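Local coordinates for ABC transporter sugar binding protein (Xanthomonas axonopodis pv. citri, PDB 3UOR), which probably binds maltose or a related sugar in the periplasm as the solute-binding component of an ABC importer, at residues A201-D213 with K369-V381. Numbering follows the deposited sequence.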
ATOM      1  N   ALA A 201      -6.122   6.460   9.805  1.00 27.82           N
ATOM      2  CA  ALA A 201      -5.207   6.901  10.864  1.00 26.60           C
ATOM      3  C   ALA A 201      -4.047   7.704  10.286  1.00 34.47           C
ATOM      4  O   ALA A 201      -3.577   8.679  10.898  1.00 34.88           O
ATOM      5  CB  ALA A 201      -4.685   5.699  11.657  1.00 28.03           C
ATOM      6  N   LEU A 202      -3.587   7.301   9.101  1.00 28.39           N
ATOM      7  CA  LEU A 202      -2.562   8.068   8.390  1.00 31.40           C
ATOM      8  C   LEU A 202      -3.030   9.466   7.974  1.00 32.26           C
ATOM      9  O   LEU A 202      -2.206  10.307   7.678  1.00 34.04           O
ATOM     10  CB  LEU A 202      -2.058   7.317   7.159  1.00 25.06           C
ATOM     11  CG  LEU A 202      -1.262   6.072   7.481  1.00 25.77           C
ATOM     12  CD1 LEU A 202      -0.959   5.299   6.195  1.00 24.80           C
ATOM     13  CD2 LEU A 202      -0.015   6.499   8.168  1.00 24.28           C
ATOM     14  N   GLN A 203      -4.343   9.712   7.940  1.00 30.84           N
ATOM     15  CA  GLN A 203      -4.838  11.054   7.585  1.00 27.30           C
ATOM     16  C   GLN A 203      -4.763  12.067   8.734  1.00 34.71           C
ATOM     17  O   GLN A 203      -5.224  13.188   8.585  1.00 40.30           O
ATOM     18  CB  GLN A 203      -6.275  10.995   7.044  1.00 19.11           C
ATOM     19  CG  GLN A 203      -6.423  10.119   5.808  1.00 30.22           C
ATOM     20  CD  GLN A 203      -7.847  10.002   5.386  1.00 34.32           C
ATOM     21  OE1 GLN A 203      -8.765  10.184   6.196  1.00 35.27           O
ATOM     22  NE2 GLN A 203      -8.061   9.705   4.112  1.00 29.87           N
ATOM     23  N   GLN A 204      -4.181  11.679   9.869  1.00 34.48           N
ATOM     24  CA  GLN A 204      -4.158  12.548  11.049  1.00 36.12           C
ATOM     25  C   GLN A 204      -2.794  13.200  11.152  1.00 38.14           C
ATOM     26  O   GLN A 204      -1.833  12.681  10.623  1.00 42.19           O
ATOM     27  CB  GLN A 204      -4.436  11.736  12.327  1.00 29.67           C
ATOM     28  CG  GLN A 204      -5.716  10.854  12.268  1.00 25.38           C
ATOM     29  CD  GLN A 204      -6.940  11.621  11.767  1.00 33.86           C
ATOM     30  OE1 GLN A 204      -7.244  12.710  12.258  1.00 37.81           O
ATOM     31  NE2 GLN A 204      -7.641  11.055  10.776  1.00 33.52           N
ATOM     32  N   ASP A 205      -2.703  14.303  11.885  1.00 35.01           N
ATOM     33  CA  ASP A 205      -1.464  15.065  11.979  1.00 46.28           C
ATOM     34  C   ASP A 205      -0.430  14.422  12.863  1.00 50.06           C
ATOM     35  O   ASP A 205       0.761  14.713  12.744  1.00 54.13           O
ATOM     36  CB  ASP A 205      -1.742  16.458  12.528  1.00 57.94           C
ATOM     37  CG  ASP A 205      -2.368  17.358  11.502  1.00 72.54           C
ATOM     38  OD1 ASP A 205      -2.057  17.170  10.303  1.00 73.59           O
ATOM     39  OD2 ASP A 205      -3.170  18.238  11.888  1.00 76.33           O
ATOM     40  N   ASP A 206      -0.873  13.573  13.777  1.00 39.11           N
ATOM     41  CA  ASP A 206       0.099  12.966  14.673  1.00 50.45           C
ATOM     42  C   ASP A 206       0.536  11.592  14.169  1.00 46.25           C
ATOM     43  O   ASP A 206      -0.038  11.044  13.234  1.00 58.41           O
ATOM     44  CB  ASP A 206      -0.348  12.992  16.157  1.00 51.43           C
ATOM     45  CG  ASP A 206      -1.576  12.141  16.431  1.00 52.45           C
ATOM     46  OD1 ASP A 206      -2.174  11.641  15.456  1.00 50.01           O
ATOM     47  OD2 ASP A 206      -1.932  11.966  17.628  1.00 54.51           O
ATOM     48  N   ARG A 207       1.592  11.080  14.774  1.00 35.63           N
ATOM     49  CA  ARG A 207       2.235   9.848  14.363  1.00 42.76           C
ATOM     50  C   ARG A 207       1.669   8.690  15.212  1.00 38.80           C
ATOM     51  O   ARG A 207       1.295   8.896  16.365  1.00 34.00           O
ATOM     52  CB  ARG A 207       3.725  10.033  14.617  1.00 55.14           C
ATOM     53  CG  ARG A 207       4.666   9.057  13.963  1.00 55.96           C
ATOM     54  CD  ARG A 207       6.105   9.409  14.366  1.00 53.26           C
ATOM     55  NE  ARG A 207       7.058   8.452  13.829  1.00 47.28           N
ATOM     56  CZ  ARG A 207       7.233   8.238  12.533  1.00 45.94           C
ATOM     57  NH1 ARG A 207       6.525   8.931  11.650  1.00 55.79           N
ATOM     58  NH2 ARG A 207       8.125   7.343  12.118  1.00 54.07           N
ATOM     59  N   LEU A 208       1.587   7.491  14.638  1.00 31.06           N
ATOM     60  CA  LEU A 208       1.072   6.319  15.348  1.00 31.86           C
ATOM     61  C   LEU A 208       2.028   5.758  16.409  1.00 34.40           C
ATOM     62  O   LEU A 208       1.615   4.968  17.259  1.00 34.55           O
ATOM     63  CB  LEU A 208       0.682   5.231  14.354  1.00 26.86           C
ATOM     64  CG  LEU A 208      -0.634   5.521  13.635  1.00 30.30           C
ATOM     65  CD1 LEU A 208      -0.920   4.482  12.577  1.00 31.41           C
ATOM     66  CD2 LEU A 208      -1.783   5.583  14.642  1.00 30.70           C
ATOM     67  N   LEU A 209       3.303   6.146  16.360  1.00 36.22           N
ATOM     68  CA  LEU A 209       4.251   5.803  17.435  1.00 29.05           C
ATOM     69  C   LEU A 209       4.812   7.101  17.988  1.00 38.69           C
ATOM     70  O   LEU A 209       4.660   8.155  17.371  1.00 41.16           O
ATOM     71  CB  LEU A 209       5.403   4.944  16.899  1.00 27.27           C
ATOM     72  CG  LEU A 209       5.012   3.623  16.239  1.00 26.72           C
ATOM     73  CD1 LEU A 209       6.276   2.882  15.799  1.00 19.81           C
ATOM     74  CD2 LEU A 209       4.199   2.775  17.233  1.00 22.06           C
ATOM     75  N   ARG A 210       5.466   7.041  19.137  1.00 35.50           N
ATOM     76  CA  ARG A 210       6.008   8.258  19.726  1.00 35.16           C
ATOM     77  C   ARG A 210       7.344   7.992  20.380  1.00 39.94           C
ATOM     78  O   ARG A 210       7.737   6.838  20.575  1.00 36.00           O
ATOM     79  CB  ARG A 210       5.054   8.833  20.771  1.00 34.12           C
ATOM     80  CG  ARG A 210       4.787   7.855  21.932  1.00 38.83           C
ATOM     81  CD  ARG A 210       3.716   8.370  22.881  1.00 37.73           C
ATOM     82  NE  ARG A 210       3.418   7.375  23.898  1.00 39.46           N
ATOM     83  CZ  ARG A 210       4.146   7.197  24.993  1.00 42.61           C
ATOM     84  NH1 ARG A 210       5.209   7.963  25.203  1.00 41.70           N
ATOM     85  NH2 ARG A 210       3.816   6.248  25.870  1.00 40.12           N
ATOM     86  N   ASP A 211       8.031   9.081  20.715  1.00 37.95           N
ATOM     87  CA  ASP A 211       9.270   9.040  21.479  1.00 42.29           C
ATOM     88  C   ASP A 211      10.302   8.116  20.836  1.00 44.86           C
ATOM     89  O   ASP A 211      10.630   7.053  21.368  1.00 43.48           O
ATOM     90  CB  ASP A 211       8.996   8.654  22.936  1.00 45.80           C
ATOM     91  CG  ASP A 211      10.243   8.727  23.800  1.00 66.87           C
ATOM     92  OD1 ASP A 211      10.328   7.986  24.803  1.00 75.32           O
ATOM     93  OD2 ASP A 211      11.148   9.525  23.474  1.00 75.03           O
ATOM     94  N   HIS A 212      10.803   8.546  19.687  1.00 45.67           N
ATOM     95  CA  HIS A 212      11.805   7.812  18.927  1.00 47.69           C
ATOM     96  C   HIS A 212      11.240   6.492  18.449  1.00 46.17           C
ATOM     97  O   HIS A 212      11.979   5.524  18.230  1.00 38.33           O
ATOM     98  CB  HIS A 212      13.081   7.603  19.742  1.00 46.27           C
ATOM     99  CG  HIS A 212      13.789   8.874  20.075  1.00 53.29           C
ATOM    100  ND1 HIS A 212      13.701   9.472  21.314  1.00 56.10           N
ATOM    101  CD2 HIS A 212      14.576   9.679  19.322  1.00 55.33           C
ATOM    102  CE1 HIS A 212      14.422  10.579  21.317  1.00 59.03           C
ATOM    103  NE2 HIS A 212      14.965  10.726  20.121  1.00 59.02           N
ATOM    104  N   ASP A 213       9.926   6.489  18.252  1.00 39.42           N
ATOM    105  CA  ASP A 213       9.209   5.306  17.796  1.00 37.81           C
ATOM    106  C   ASP A 213       9.446   4.136  18.742  1.00 36.62           C
ATOM    107  O   ASP A 213       9.424   2.989  18.329  1.00 41.26           O
ATOM    108  CB  ASP A 213       9.604   4.951  16.372  1.00 33.12           C
ATOM    109  CG  ASP A 213       9.044   5.935  15.352  1.00 41.53           C
ATOM    110  OD1 ASP A 213       8.223   6.804  15.723  1.00 34.94           O
ATOM    111  OD2 ASP A 213       9.418   5.834  14.172  1.00 46.48           O
ATOM    112  N   LYS A 369       1.299   8.552   2.652  1.00 26.91           N
ATOM    113  CA  LYS A 369       2.281   8.772   3.723  1.00 28.55           C
ATOM    114  C   LYS A 369       2.883   7.443   4.113  1.00 36.74           C
ATOM    115  O   LYS A 369       2.148   6.457   4.219  1.00 36.19           O
ATOM    116  CB  LYS A 369       1.617   9.319   5.007  1.00 28.01           C
ATOM    117  CG  LYS A 369       1.242  10.793   5.049  1.00 49.64           C
ATOM    118  CD  LYS A 369       0.686  11.161   6.457  1.00 69.03           C
ATOM    119  CE  LYS A 369      -0.017  12.538   6.472  1.00 75.48           C
ATOM    120  NZ  LYS A 369      -0.761  12.880   7.750  1.00 62.88           N
ATOM    121  N   ALA A 370       4.189   7.434   4.397  1.00 36.23           N
ATOM    122  CA  ALA A 370       4.865   6.237   4.884  1.00 38.11           C
ATOM    123  C   ALA A 370       4.453   5.927   6.331  1.00 37.94           C
ATOM    124  O   ALA A 370       4.216   6.836   7.127  1.00 33.98           O
ATOM    125  CB  ALA A 370       6.374   6.409   4.793  1.00 36.90           C
ATOM    126  N   THR A 371       4.357   4.643   6.659  1.00 39.22           N
ATOM    127  CA  THR A 371       4.109   4.205   8.046  1.00 34.17           C
ATOM    128  C   THR A 371       5.427   4.291   8.805  1.00 28.05           C
ATOM    129  O   THR A 371       6.494   4.315   8.173  1.00 31.61           O
ATOM    130  CB  THR A 371       3.599   2.758   8.067  1.00 29.79           C
ATOM    131  OG1 THR A 371       4.250   2.011   7.021  1.00 28.16           O
ATOM    132  CG2 THR A 371       2.115   2.718   7.816  1.00 25.96           C
ATOM    133  N   PRO A 372       5.381   4.330  10.156  1.00 29.72           N
ATOM    134  CA  PRO A 372       6.628   4.461  10.920  1.00 29.33           C
ATOM    135  C   PRO A 372       7.629   3.388  10.512  1.00 38.67           C
ATOM    136  O   PRO A 372       7.227   2.264  10.316  1.00 39.67           O
ATOM    137  CB  PRO A 372       6.164   4.291  12.370  1.00 31.02           C
ATOM    138  CG  PRO A 372       4.771   4.844  12.346  1.00 28.13           C
ATOM    139  CD  PRO A 372       4.201   4.364  11.042  1.00 26.36           C
ATOM    140  N   LYS A 373       8.899   3.741  10.340  1.00 44.27           N
ATOM    141  CA  LYS A 373       9.861   2.809   9.760  1.00 47.91           C
ATOM    142  C   LYS A 373      10.565   1.950  10.802  1.00 53.19           C
ATOM    143  O   LYS A 373      11.786   2.000  10.935  1.00 63.85           O
ATOM    144  CB  LYS A 373      10.902   3.538   8.908  1.00 42.88           C
ATOM    145  CG  LYS A 373      10.390   4.039   7.574  1.00 52.85           C
ATOM    146  CD  LYS A 373      10.310   5.545   7.625  1.00 61.47           C
ATOM    147  CE  LYS A 373      10.379   6.162   6.250  1.00 43.48           C
ATOM    148  NZ  LYS A 373      11.378   7.260   6.305  1.00 43.25           N
ATOM    149  N   VAL A 374       9.784   1.158  11.526  1.00 40.21           N
ATOM    150  CA  VAL A 374      10.340   0.196  12.469  1.00 34.30           C
ATOM    151  C   VAL A 374      10.128  -1.223  11.983  1.00 34.87           C
ATOM    152  O   VAL A 374       9.111  -1.579  11.389  1.00 36.50           O
ATOM    153  CB  VAL A 374       9.736   0.354  13.861  1.00 35.36           C
ATOM    154  CG1 VAL A 374      10.038   1.749  14.390  1.00 36.68           C
ATOM    155  CG2 VAL A 374       8.218   0.104  13.826  1.00 30.73           C
ATOM    156  N   LEU A 375      11.142  -2.026  12.222  1.00 38.24           N
ATOM    157  CA  LEU A 375      11.149  -3.441  11.921  1.00 37.52           C
ATOM    158  C   LEU A 375       9.869  -4.145  12.437  1.00 39.95           C
ATOM    159  O   LEU A 375       9.314  -5.020  11.771  1.00 37.56           O
ATOM    160  CB  LEU A 375      12.410  -3.995  12.579  1.00 37.58           C
ATOM    161  CG  LEU A 375      12.804  -5.430  12.564  1.00 56.11           C
ATOM    162  CD1 LEU A 375      14.301  -5.451  12.799  1.00 60.79           C
ATOM    163  CD2 LEU A 375      12.041  -6.128  13.663  1.00 59.86           C
ATOM    164  N   GLU A 376       9.364  -3.726  13.591  1.00 30.81           N
ATOM    165  CA  GLU A 376       8.193  -4.394  14.169  1.00 41.25           C
ATOM    166  C   GLU A 376       6.830  -3.867  13.701  1.00 41.22           C
ATOM    167  O   GLU A 376       5.776  -4.240  14.247  1.00 34.24           O
ATOM    168  CB  GLU A 376       8.298  -4.476  15.698  1.00 39.78           C
ATOM    169  CG  GLU A 376       8.905  -3.280  16.384  1.00 47.18           C
ATOM    170  CD  GLU A 376      10.437  -3.172  16.260  1.00 43.24           C
ATOM    171  OE1 GLU A 376      11.196  -3.921  16.913  1.00 37.59           O
ATOM    172  OE2 GLU A 376      10.885  -2.280  15.528  1.00 44.30           O
ATOM    173  N   TRP A 377       6.846  -3.035  12.662  1.00 30.37           N
ATOM    174  CA  TRP A 377       5.606  -2.448  12.147  1.00 30.47           C
ATOM    175  C   TRP A 377       4.530  -3.478  11.760  1.00 34.77           C
ATOM    176  O   TRP A 377       3.367  -3.302  12.076  1.00 31.76           O
ATOM    177  CB  TRP A 377       5.851  -1.471  10.974  1.00 27.67           C
ATOM    178  CG  TRP A 377       4.568  -0.848  10.577  1.00 25.48           C
ATOM    179  CD1 TRP A 377       3.844  -1.092   9.439  1.00 23.41           C
ATOM    180  CD2 TRP A 377       3.784   0.053  11.368  1.00 24.02           C
ATOM    181  NE1 TRP A 377       2.684  -0.353   9.461  1.00 23.34           N
ATOM    182  CE2 TRP A 377       2.622   0.342  10.645  1.00 23.55           C
ATOM    183  CE3 TRP A 377       3.976   0.665  12.610  1.00 24.50           C
ATOM    184  CZ2 TRP A 377       1.649   1.219  11.123  1.00 28.32           C
ATOM    185  CZ3 TRP A 377       3.029   1.518  13.080  1.00 25.87           C
ATOM    186  CH2 TRP A 377       1.869   1.798  12.342  1.00 33.22           C
ATOM    187  N   GLU A 378       4.897  -4.548  11.078  1.00 31.81           N
ATOM    188  CA  GLU A 378       3.878  -5.521  10.695  1.00 40.01           C
ATOM    189  C   GLU A 378       3.190  -6.157  11.902  1.00 37.75           C
ATOM    190  O   GLU A 378       1.978  -6.316  11.895  1.00 41.37           O
ATOM    191  CB  GLU A 378       4.449  -6.604   9.786  1.00 46.69           C
ATOM    192  CG  GLU A 378       4.533  -6.158   8.333  1.00 71.73           C
ATOM    193  CD  GLU A 378       4.794  -7.315   7.376  1.00 89.51           C
ATOM    194  OE1 GLU A 378       5.884  -7.928   7.447  1.00 85.03           O
ATOM    195  OE2 GLU A 378       3.901  -7.609   6.548  1.00 99.45           O
ATOM    196  N   ARG A 379       3.952  -6.513  12.933  1.00 29.55           N
ATOM    197  CA  ARG A 379       3.363  -7.022  14.169  1.00 33.76           C
ATOM    198  C   ARG A 379       2.405  -5.983  14.758  1.00 33.37           C
ATOM    199  O   ARG A 379       1.296  -6.292  15.165  1.00 37.70           O
ATOM    200  CB  ARG A 379       4.453  -7.344  15.192  1.00 33.28           C
ATOM    201  CG  ARG A 379       5.285  -8.577  14.849  1.00 49.58           C
ATOM    202  CD  ARG A 379       6.602  -8.610  15.634  1.00 55.83           C
ATOM    203  NE  ARG A 379       6.420  -9.040  17.021  1.00 66.75           N
ATOM    204  CZ  ARG A 379       7.303  -8.810  17.993  1.00 69.75           C
ATOM    205  NH1 ARG A 379       8.420  -8.139  17.717  1.00 63.92           N
ATOM    206  NH2 ARG A 379       7.067  -9.244  19.238  1.00 68.23           N
ATOM    207  N   ILE A 380       2.840  -4.737  14.782  1.00 30.35           N
ATOM    208  CA  ILE A 380       2.023  -3.678  15.334  1.00 31.71           C
ATOM    209  C   ILE A 380       0.650  -3.560  14.658  1.00 32.01           C
ATOM    210  O   ILE A 380      -0.373  -3.502  15.348  1.00 34.30           O
ATOM    211  CB  ILE A 380       2.799  -2.348  15.337  1.00 28.17           C
ATOM    212  CG1 ILE A 380       3.915  -2.439  16.380  1.00 29.88           C
ATOM    213  CG2 ILE A 380       1.864  -1.178  15.612  1.00 27.13           C
ATOM    214  CD1 ILE A 380       5.004  -1.369  16.239  1.00 24.85           C
ATOM    215  N   VAL A 381       0.597  -3.558  13.325  1.00 33.77           N
ATOM    216  CA  VAL A 381      -0.705  -3.404  12.683  1.00 34.13           C
ATOM    217  C   VAL A 381      -1.565  -4.626  12.843  1.00 32.56           C
ATOM    218  O   VAL A 381      -2.779  -4.498  12.829  1.00 36.36           O
ATOM    219  CB  VAL A 381      -0.690  -2.979  11.180  1.00 33.67           C
ATOM    220  CG1 VAL A 381      -0.132  -1.605  11.022  1.00 36.01           C
ATOM    221  CG2 VAL A 381       0.041  -3.973  10.339  1.00 26.35           C
TER
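Pro372 lies beneath one face of the Arg207 guanidinium, its CB 3.6 Å from Arg207 NH2, while the carboxylate of Asp213 meets the group at its edge, in plane. This salt bridge is side-on and nearly straight: Arg207 NE bonds Asp213 OD1 at 2.8 Å and NH2 bonds OD2 at 2.9 Å, both through syn lone pairs, which holds the guanidinium flat over the proline. With CG anti to the backbone N (chi1 -165°) and the chain extended as far as NE, Arg207 spans the distance to Asp213. The Trp377 ring has Thr371 CB and Pro372 CD over one face and Val381 CG1 over the other, and Leu208 CD1 abuts its edge, 3.9 Å from Trp377 CH2. The Pro372 ring thus lies between the two flat groups; Leu209 comes against it from the side, CD1 3.7 Å from Pro372 CB and tip to tip with Val374 CG2. Farther along, the extended Lys369 donates from NZ to Leu202 O at 3.0 Å. Through Leu209, strand 209-210, paired with strand 215-216, packs against the start of helix 377-394 and the loop leading into it; helix 398-412 adds Val409 against Leu209 and Ile380, and Phe223 of helix 221-235 touches Leu208, in this α/β periplasmic-binding protein.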